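Long-range contacts in diaminopropionate ammonia-lyase (Escherichia coli, PDB 4D9K), which uses pyridoxal 5'-phosphate to convert both the L- and D-isomers of alpha,beta-diaminopropionate to pyruvate and ammonia: residues I8-N13 with Q308-Q313; V222-V227 with Q251-I256. All coordinates share one frame; numbering follows the deposited sequence.

Contact 1. Residues I8-N13 with Q308-Q313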
ATOM      1  N   ILE A   8      -0.047  14.757 -18.432  1.00 38.22           N
ATOM      2  CA  ILE A   8       0.099  13.503 -19.174  1.00 38.46           C
ATOM      3  C   ILE A   8       0.088  13.814 -20.681  1.00 39.13           C
ATOM      4  O   ILE A   8      -0.762  13.324 -21.430  1.00 39.83           O
ATOM      5  CB  ILE A   8      -1.018  12.493 -18.781  1.00 38.26           C
ATOM      6  CG1 ILE A   8      -0.818  11.992 -17.346  1.00 37.67           C
ATOM      7  CG2 ILE A   8      -1.066  11.297 -19.728  1.00 38.55           C
ATOM      8  CD1 ILE A   8       0.254  10.929 -17.188  1.00 35.66           C
ATOM      9  N   ASP A   9       1.041  14.633 -21.120  1.00 39.40           N
ATOM     10  CA  ASP A   9       1.050  15.146 -22.493  1.00 39.28           C
ATOM     11  C   ASP A   9       1.481  14.101 -23.513  1.00 37.87           C
ATOM     12  O   ASP A   9       2.637  13.674 -23.534  1.00 37.05           O
ATOM     13  CB  ASP A   9       1.909  16.409 -22.595  1.00 40.81           C
ATOM     14  CG  ASP A   9       1.300  17.586 -21.856  1.00 42.39           C
ATOM     15  OD1 ASP A   9       0.070  17.789 -21.963  1.00 43.27           O
ATOM     16  OD2 ASP A   9       2.047  18.311 -21.172  1.00 43.15           O
ATOM     17  N   ILE A  10       0.528  13.697 -24.348  1.00 37.02           N
ATOM     18  CA  ILE A  10       0.728  12.656 -25.345  1.00 36.44           C
ATOM     19  C   ILE A  10       1.144  13.246 -26.687  1.00 37.48           C
ATOM     20  O   ILE A  10       0.518  14.184 -27.197  1.00 38.05           O
ATOM     21  CB  ILE A  10      -0.548  11.812 -25.540  1.00 36.22           C
ATOM     22  CG1 ILE A  10      -1.101  11.351 -24.187  1.00 35.77           C
ATOM     23  CG2 ILE A  10      -0.265  10.610 -26.431  1.00 35.89           C
ATOM     24  CD1 ILE A  10      -2.592  11.093 -24.193  1.00 36.03           C
ATOM     25  N   ALA A  11       2.211  12.686 -27.248  1.00 37.34           N
ATOM     26  CA  ALA A  11       2.670  13.046 -28.580  1.00 37.92           C
ATOM     27  C   ALA A  11       2.833  11.792 -29.424  1.00 37.80           C
ATOM     28  O   ALA A  11       3.481  10.828 -29.005  1.00 37.56           O
ATOM     29  CB  ALA A  11       3.985  13.810 -28.504  1.00 38.06           C
ATOM     30  N   ASP A  12       2.231  11.801 -30.608  1.00 38.26           N
ATOM     31  CA  ASP A  12       2.490  10.765 -31.595  1.00 38.23           C
ATOM     32  C   ASP A  12       3.946  10.862 -32.023  1.00 37.86           C
ATOM     33  O   ASP A  12       4.495  11.960 -32.100  1.00 38.33           O
ATOM     34  CB  ASP A  12       1.583  10.945 -32.810  1.00 39.41           C
ATOM     35  CG  ASP A  12       0.121  10.750 -32.479  1.00 40.00           C
ATOM     36  OD1 ASP A  12      -0.198   9.827 -31.706  1.00 40.21           O
ATOM     37  OD2 ASP A  12      -0.716  11.516 -32.998  1.00 41.17           O
ATOM     38  N   ASN A  13       4.564   9.713 -32.290  1.00 36.88           N
ATOM     39  CA  ASN A  13       5.954   9.663 -32.731  1.00 36.30           C
ATOM     40  C   ASN A  13       6.086  10.048 -34.206  1.00 37.13           C
ATOM     41  O   ASN A  13       5.735   9.268 -35.095  1.00 36.89           O
ATOM     42  CB  ASN A  13       6.535   8.269 -32.461  1.00 35.50           C
ATOM     43  CG  ASN A  13       7.970   8.110 -32.937  1.00 35.09           C
ATOM     44  OD1 ASN A  13       8.726   9.077 -33.051  1.00 35.63           O
ATOM     45  ND2 ASN A  13       8.357   6.871 -33.196  1.00 34.71           N
ATOM     46  N   GLN A 308       3.923   6.295 -29.298  1.00 32.84           N
ATOM     47  CA  GLN A 308       3.660   7.565 -28.634  1.00 33.00           C
ATOM     48  C   GLN A 308       4.671   7.878 -27.531  1.00 32.99           C
ATOM     49  O   GLN A 308       5.300   6.978 -26.969  1.00 32.57           O
ATOM     50  CB  GLN A 308       2.225   7.591 -28.082  1.00 32.88           C
ATOM     51  CG  GLN A 308       1.173   7.983 -29.115  1.00 33.04           C
ATOM     52  CD  GLN A 308      -0.250   7.593 -28.736  1.00 33.00           C
ATOM     53  OE1 GLN A 308      -0.480   6.784 -27.835  1.00 32.25           O
ATOM     54  NE2 GLN A 308      -1.217   8.167 -29.442  1.00 33.42           N
ATOM     55  N   PHE A 309       4.831   9.165 -27.246  1.00 33.49           N
ATOM     56  CA  PHE A 309       5.685   9.626 -26.160  1.00 33.64           C
ATOM     57  C   PHE A 309       4.853  10.443 -25.184  1.00 34.17           C
ATOM     58  O   PHE A 309       4.187  11.407 -25.575  1.00 34.61           O
ATOM     59  CB  PHE A 309       6.843  10.480 -26.686  1.00 33.76           C
ATOM     60  CG  PHE A 309       7.820   9.726 -27.537  1.00 33.60           C
ATOM     61  CD1 PHE A 309       7.714   9.745 -28.923  1.00 33.66           C
ATOM     62  CD2 PHE A 309       8.853   9.001 -26.956  1.00 33.35           C
ATOM     63  CE1 PHE A 309       8.618   9.050 -29.711  1.00 33.95           C
ATOM     64  CE2 PHE A 309       9.758   8.299 -27.738  1.00 33.68           C
ATOM     65  CZ  PHE A 309       9.641   8.324 -29.120  1.00 33.61           C
ATOM     66  N   ILE A 310       4.882  10.047 -23.917  1.00 34.21           N
ATOM     67  CA  ILE A 310       4.224  10.817 -22.875  1.00 34.55           C
ATOM     68  C   ILE A 310       5.269  11.531 -22.031  1.00 35.27           C
ATOM     69  O   ILE A 310       6.227  10.921 -21.559  1.00 35.49           O
ATOM     70  CB  ILE A 310       3.279   9.956 -22.007  1.00 33.71           C
ATOM     71  CG1 ILE A 310       2.120   9.431 -22.862  1.00 33.43           C
ATOM     72  CG2 ILE A 310       2.743  10.759 -20.825  1.00 33.75           C
ATOM     73  CD1 ILE A 310       1.091   8.618 -22.109  1.00 32.64           C
ATOM     74  N   SER A 311       5.086  12.839 -21.894  1.00 36.70           N
ATOM     75  CA  SER A 311       5.834  13.641 -20.943  1.00 37.61           C
ATOM     76  C   SER A 311       4.923  13.836 -19.745  1.00 37.98           C
ATOM     77  O   SER A 311       3.794  14.321 -19.887  1.00 38.42           O
ATOM     78  CB  SER A 311       6.201  14.989 -21.559  1.00 38.61           C
ATOM     79  OG  SER A 311       6.700  15.874 -20.571  1.00 39.89           O
ATOM     80  N   CYS A 312       5.401  13.439 -18.570  1.00 37.82           N
ATOM     81  CA  CYS A 312       4.544  13.411 -17.394  1.00 37.96           C
ATOM     82  C   CYS A 312       5.148  14.068 -16.158  1.00 38.65           C
ATOM     83  O   CYS A 312       6.370  14.162 -16.014  1.00 39.37           O
ATOM     84  CB  CYS A 312       4.087  11.976 -17.083  1.00 37.22           C
ATOM     85  SG  CYS A 312       5.374  10.897 -16.425  1.00 36.53           S
ATOM     86  N   GLN A 313       4.250  14.513 -15.281  1.00 38.80           N
ATOM     87  CA  GLN A 313       4.553  15.165 -14.010  1.00 39.58           C
ATOM     88  C   GLN A 313       5.212  14.203 -13.013  1.00 39.42           C
ATOM     89  O   GLN A 313       5.016  12.990 -13.101  1.00 38.35           O
ATOM     90  CB  GLN A 313       3.229  15.649 -13.423  1.00 39.93           C
ATOM     91  CG  GLN A 313       3.272  16.935 -12.625  1.00 40.57           C
ATOM     92  CD  GLN A 313       1.878  17.399 -12.233  1.00 40.80           C
ATOM     93  OE1 GLN A 313       0.888  17.094 -12.908  1.00 39.99           O
ATOM     94  NE2 GLN A 313       1.794  18.138 -11.137  1.00 41.28           N
TER

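Contact 2. Residues V222-V227 with Q251-I256. With SO4 (sulfate ion), chain F.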
ATOM      1  N   VAL A 222      -2.357 -14.854 -23.727  1.00 36.80           N
ATOM      2  CA  VAL A 222      -2.672 -13.456 -24.037  1.00 35.28           C
ATOM      3  C   VAL A 222      -1.674 -12.818 -25.010  1.00 34.24           C
ATOM      4  O   VAL A 222      -0.537 -13.264 -25.152  1.00 33.66           O
ATOM      5  CB  VAL A 222      -2.843 -12.572 -22.770  1.00 34.34           C
ATOM      6  CG1 VAL A 222      -3.992 -13.068 -21.904  1.00 34.55           C
ATOM      7  CG2 VAL A 222      -1.548 -12.484 -21.967  1.00 34.11           C
ATOM      8  N   THR A 223      -2.138 -11.769 -25.679  1.00 33.76           N
ATOM      9  CA  THR A 223      -1.364 -11.041 -26.663  1.00 32.81           C
ATOM     10  C   THR A 223      -1.428  -9.568 -26.263  1.00 31.52           C
ATOM     11  O   THR A 223      -2.515  -9.005 -26.158  1.00 31.77           O
ATOM     12  CB  THR A 223      -1.952 -11.238 -28.078  1.00 33.71           C
ATOM     13  OG1 THR A 223      -2.070 -12.640 -28.359  1.00 34.84           O
ATOM     14  CG2 THR A 223      -1.087 -10.566 -29.151  1.00 33.75           C
ATOM     15  N   PRO A 224      -0.265  -8.942 -26.015  1.00 30.53           N
ATOM     16  CA  PRO A 224      -0.270  -7.541 -25.599  1.00 29.70           C
ATOM     17  C   PRO A 224      -0.605  -6.599 -26.752  1.00 29.65           C
ATOM     18  O   PRO A 224      -0.036  -6.719 -27.837  1.00 30.14           O
ATOM     19  CB  PRO A 224       1.167  -7.313 -25.132  1.00 29.25           C
ATOM     20  CG  PRO A 224       1.963  -8.271 -25.936  1.00 29.44           C
ATOM     21  CD  PRO A 224       1.097  -9.492 -26.075  1.00 30.14           C
ATOM     22  N   THR A 225      -1.528  -5.673 -26.512  1.00 29.32           N
ATOM     23  CA  THR A 225      -1.851  -4.634 -27.486  1.00 28.85           C
ATOM     24  C   THR A 225      -1.003  -3.399 -27.212  1.00 28.44           C
ATOM     25  O   THR A 225      -0.689  -2.633 -28.127  1.00 28.41           O
ATOM     26  CB  THR A 225      -3.338  -4.244 -27.430  1.00 29.09           C
ATOM     27  OG1 THR A 225      -3.696  -3.901 -26.084  1.00 28.65           O
ATOM     28  CG2 THR A 225      -4.226  -5.393 -27.920  1.00 29.41           C
ATOM     29  N   HIS A 226      -0.639  -3.218 -25.944  1.00 27.83           N
ATOM     30  CA  HIS A 226       0.097  -2.039 -25.497  1.00 27.65           C
ATOM     31  C   HIS A 226       1.277  -2.405 -24.651  1.00 27.02           C
ATOM     32  O   HIS A 226       1.339  -3.495 -24.088  1.00 26.78           O
ATOM     33  CB  HIS A 226      -0.808  -1.112 -24.686  1.00 27.78           C
ATOM     34  CG  HIS A 226      -1.930  -0.493 -25.481  1.00 28.36           C
ATOM     35  ND1 HIS A 226      -2.991  -1.203 -25.913  1.00 28.38           N
ATOM     36  CD2 HIS A 226      -2.144   0.820 -25.887  1.00 28.50           C
ATOM     37  CE1 HIS A 226      -3.828  -0.392 -26.578  1.00 29.00           C
ATOM     38  NE2 HIS A 226      -3.309   0.848 -26.559  1.00 29.17           N
ATOM     39  N   VAL A 227       2.221  -1.475 -24.554  1.00 26.88           N
ATOM     40  CA  VAL A 227       3.315  -1.565 -23.600  1.00 26.54           C
ATOM     41  C   VAL A 227       3.756  -0.149 -23.221  1.00 26.81           C
ATOM     42  O   VAL A 227       3.899   0.721 -24.091  1.00 27.20           O
ATOM     43  CB  VAL A 227       4.492  -2.437 -24.125  1.00 26.36           C
ATOM     44  CG1 VAL A 227       5.154  -1.814 -25.348  1.00 26.20           C
ATOM     45  CG2 VAL A 227       5.520  -2.689 -23.024  1.00 26.06           C
ATOM     46  N   GLN A 251       3.561  -2.578 -36.048  1.00 36.79           N
ATOM     47  CA  GLN A 251       2.187  -2.167 -36.366  1.00 37.00           C
ATOM     48  C   GLN A 251       1.121  -2.735 -35.418  1.00 36.00           C
ATOM     49  O   GLN A 251       0.064  -2.126 -35.228  1.00 35.62           O
ATOM     50  CB  GLN A 251       1.834  -2.482 -37.832  1.00 38.71           C
ATOM     51  CG  GLN A 251       2.101  -3.916 -38.280  1.00 39.75           C
ATOM     52  CD  GLN A 251       3.467  -4.110 -38.928  1.00 40.88           C
ATOM     53  OE1 GLN A 251       4.487  -3.570 -38.471  1.00 40.78           O
ATOM     54  NE2 GLN A 251       3.497  -4.898 -39.997  1.00 41.67           N
ATOM     55  N   ASN A 252       1.403  -3.901 -34.836  1.00 35.37           N
ATOM     56  CA  ASN A 252       0.464  -4.599 -33.949  1.00 34.51           C
ATOM     57  C   ASN A 252       0.708  -4.366 -32.465  1.00 33.35           C
ATOM     58  O   ASN A 252       0.173  -5.089 -31.622  1.00 33.19           O
ATOM     59  CB  ASN A 252       0.512  -6.103 -34.217  1.00 35.60           C
ATOM     60  CG  ASN A 252       0.107  -6.455 -35.626  1.00 36.74           C
ATOM     61  OD1 ASN A 252       0.653  -7.383 -36.221  1.00 37.69           O
ATOM     62  ND2 ASN A 252      -0.844  -5.709 -36.174  1.00 37.18           N
ATOM     63  N   LEU A 253       1.518  -3.360 -32.148  1.00 32.20           N
ATOM     64  CA  LEU A 253       1.894  -3.093 -30.772  1.00 31.12           C
ATOM     65  C   LEU A 253       1.924  -1.586 -30.549  1.00 30.71           C
ATOM     66  O   LEU A 253       2.701  -0.872 -31.185  1.00 30.77           O
ATOM     67  CB  LEU A 253       3.257  -3.725 -30.495  1.00 31.23           C
ATOM     68  CG  LEU A 253       3.740  -4.178 -29.111  1.00 31.06           C
ATOM     69  CD1 LEU A 253       4.760  -3.193 -28.564  1.00 30.81           C
ATOM     70  CD2 LEU A 253       2.625  -4.458 -28.105  1.00 30.49           C
ATOM     71  N   HIS A 254       1.043  -1.107 -29.674  1.00 29.99           N
ATOM     72  CA  HIS A 254       0.941   0.315 -29.364  1.00 29.79           C
ATOM     73  C   HIS A 254       1.873   0.612 -28.223  1.00 29.16           C
ATOM     74  O   HIS A 254       1.532   0.399 -27.061  1.00 28.92           O
ATOM     75  CB  HIS A 254      -0.497   0.671 -29.002  1.00 29.49           C
ATOM     76  CG  HIS A 254      -0.776   2.155 -28.957  1.00 30.00           C
ATOM     77  ND1 HIS A 254      -1.689   2.743 -29.752  1.00 30.76           N
ATOM     78  CD2 HIS A 254      -0.230   3.171 -28.169  1.00 29.98           C
ATOM     79  CE1 HIS A 254      -1.729   4.065 -29.492  1.00 30.97           C
ATOM     80  NE2 HIS A 254      -0.834   4.324 -28.524  1.00 30.64           N
ATOM     81  N   SER A 255       3.069   1.086 -28.547  1.00 28.96           N
ATOM     82  CA  SER A 255       4.102   1.318 -27.535  1.00 28.48           C
ATOM     83  C   SER A 255       4.135   2.770 -27.104  1.00 28.84           C
ATOM     84  O   SER A 255       4.197   3.670 -27.938  1.00 29.98           O
ATOM     85  CB  SER A 255       5.479   0.889 -28.041  1.00 27.76           C
ATOM     86  OG  SER A 255       5.868   1.645 -29.170  1.00 27.72           O
ATOM     87  N   ILE A 256       4.096   2.984 -25.794  1.00 28.80           N
ATOM     88  CA  ILE A 256       4.108   4.320 -25.219  1.00 29.19           C
ATOM     89  C   ILE A 256       5.371   4.490 -24.392  1.00 29.53           C
ATOM     90  O   ILE A 256       5.615   3.723 -23.458  1.00 29.57           O
ATOM     91  CB  ILE A 256       2.879   4.556 -24.320  1.00 29.07           C
ATOM     92  CG1 ILE A 256       1.581   4.278 -25.088  1.00 28.87           C
ATOM     93  CG2 ILE A 256       2.882   5.973 -23.774  1.00 29.42           C
ATOM     94  CD1 ILE A 256       0.379   4.085 -24.192  1.00 29.04           C
TER
HETATM   95  S   SO4 F 502       1.161 -14.541 -30.029  1.00 54.13           S
HETATM   96  O1  SO4 F 502       2.553 -14.767 -30.483  1.00 56.17           O
HETATM   97  O2  SO4 F 502       0.853 -13.095 -30.100  1.00 53.05           O
HETATM   98  O3  SO4 F 502       1.021 -15.015 -28.633  1.00 53.42           O
HETATM   99  O4  SO4 F 502       0.233 -15.294 -30.903  1.00 53.84           O

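Contact 1. Residues I8-N13 with Q308-Q313
The amide of Asn13 meets the ring of Phe309 at its edge: OD1 lies in the ring plane, 3.3 Å from CE1, and the amide stands almost upright to the ring, the two planes 87° apart. With CG anti to the backbone N (chi1 178°) the amide reaches this edge; Phe15 N also bonds OD1, while ND2 is held by the carbonyls of Arg303 and Ala306. Asparagine suits the end of the strand because one small amide accepts through OD1 and donates through ND2. The second pair of flat groups lies side by side. Gln308 NE2 gives Asp12 OD1 a hydrogen bond of 3.0 Å, straight at 167°, with the carboxylate and amide nearly coplanar. The other carboxylate oxygen, OD2, forms a salt bridge with Lys362, whose carbonyl takes a further bond from Gln308 NE2; Gln308 OE1 is hydrogen-bonded to His254 NE2. Flanking this amide, Ile10 CG2 approaches Gln308 CD at 3.8 Å.

Branched side chains continue that face. Ile10 and Ile310 run alongside each other, CG1 to CG1 at 4.0 Å, whereas Ile8 slants across Ile310 and sends CD1 to Cys312 CB, also 4.0 Å away. Helices 342-352 and 356-362 cover these residues, which suits apolar groups. Asp9, Ala11, Phe309 and Ser311 occupy the other face, where exposed Asp9 and Ala11 fit a more open border.

Four backbone bonds join the strands, two between Asp9 and Ser311 and two between Ala11 and Phe309; the tightest is Phe309 N to Ala11 O at 2.8 Å. Hydrogen-bonded and non-hydrogen-bonded pairs alternate in a regular antiparallel ladder, by which the N-terminal strand 8-12 forms the outermost strand, within this chain, of an otherwise parallel sheet in the pyridoxal-phosphate enzyme fold.

Contact 2. Residues V222-V227 with Q251-I256
His226 and His254 lie side by side and point the same way, their planes 26° apart and their centroids 4.8 Å from each other, so the rings are slid and barely overlap. What sits over the face of His226 is chiefly the methylene of its partner: His254 CB is 3.8 Å from the His226 ring centroid, a CH-pi contact set toward the rim. On the other face of the sheet, Val227 CG1 packs against Leu253 CD1 at 3.5 Å and also reaches Ser255 CB. That methyl stands between the backbone N and the carbonyl carbon (chi1 65°), which turns it toward both partners. Valine suits this side, since Leu244 of helix 235-248 packs on Val227, as Leu241 does on Ser255.

Backbone bonds set this register. His254 N donates to Thr225 O at 2.8 Å, Val227 N to His254 O at 3.2 Å, and Ile256 N to Val227 O at 2.8 Å.

A further shell fixes both imidazoles. Thr225 OG1 lies in the plane of the His226 ring at its edge, 2.8 Å from ND1, and is itself bonded to Val370 N; His226 NE2 is hydrogen-bonded to Leu363 O, and His254 NE2 to Gln308 OE1 of the next strand. Histidine suits position 226 because its two ring nitrogens serve polar partners at the edge while its face takes the methylene. A leucine in place of His226 would probably leave Leu363 O without this mate and cost His254 CB the ring face it packs on. Farther out, Thr223 OG1 makes a weak bond to a sulfate, probably from the crystallisation liquor, which Arg218 also holds.

Strand 226-230, helix 235-248 and strand 254-260 form a beta-alpha-beta crossover whose two strands are neighbours and parallel in the sheet, with the histidine pair at their N-terminal ends.

How the contacts relate
Both contacts belong to one mixed sheet, in which strands 308-312 and 254-260 are neighbours: contact 2 joins two inner parallel strands, contact 1 adds the antiparallel border strand. Their meeting point is polar, Gln308 OE1 with His254 NE2 (2.6 Å, a probable hydrogen bond), and apolar where Ile310 packs on Ile256. Contact 2 is largely buried, and its histidines find their polar partners within the protein; contact 1 is only partly buried, with exposed Asp9, Ala11 and Asp12 on the border strand. In sequence they also differ: contact 2 pairs segments with 23 residues between them, whereas contact 1 brings together segments with 294 residues between them.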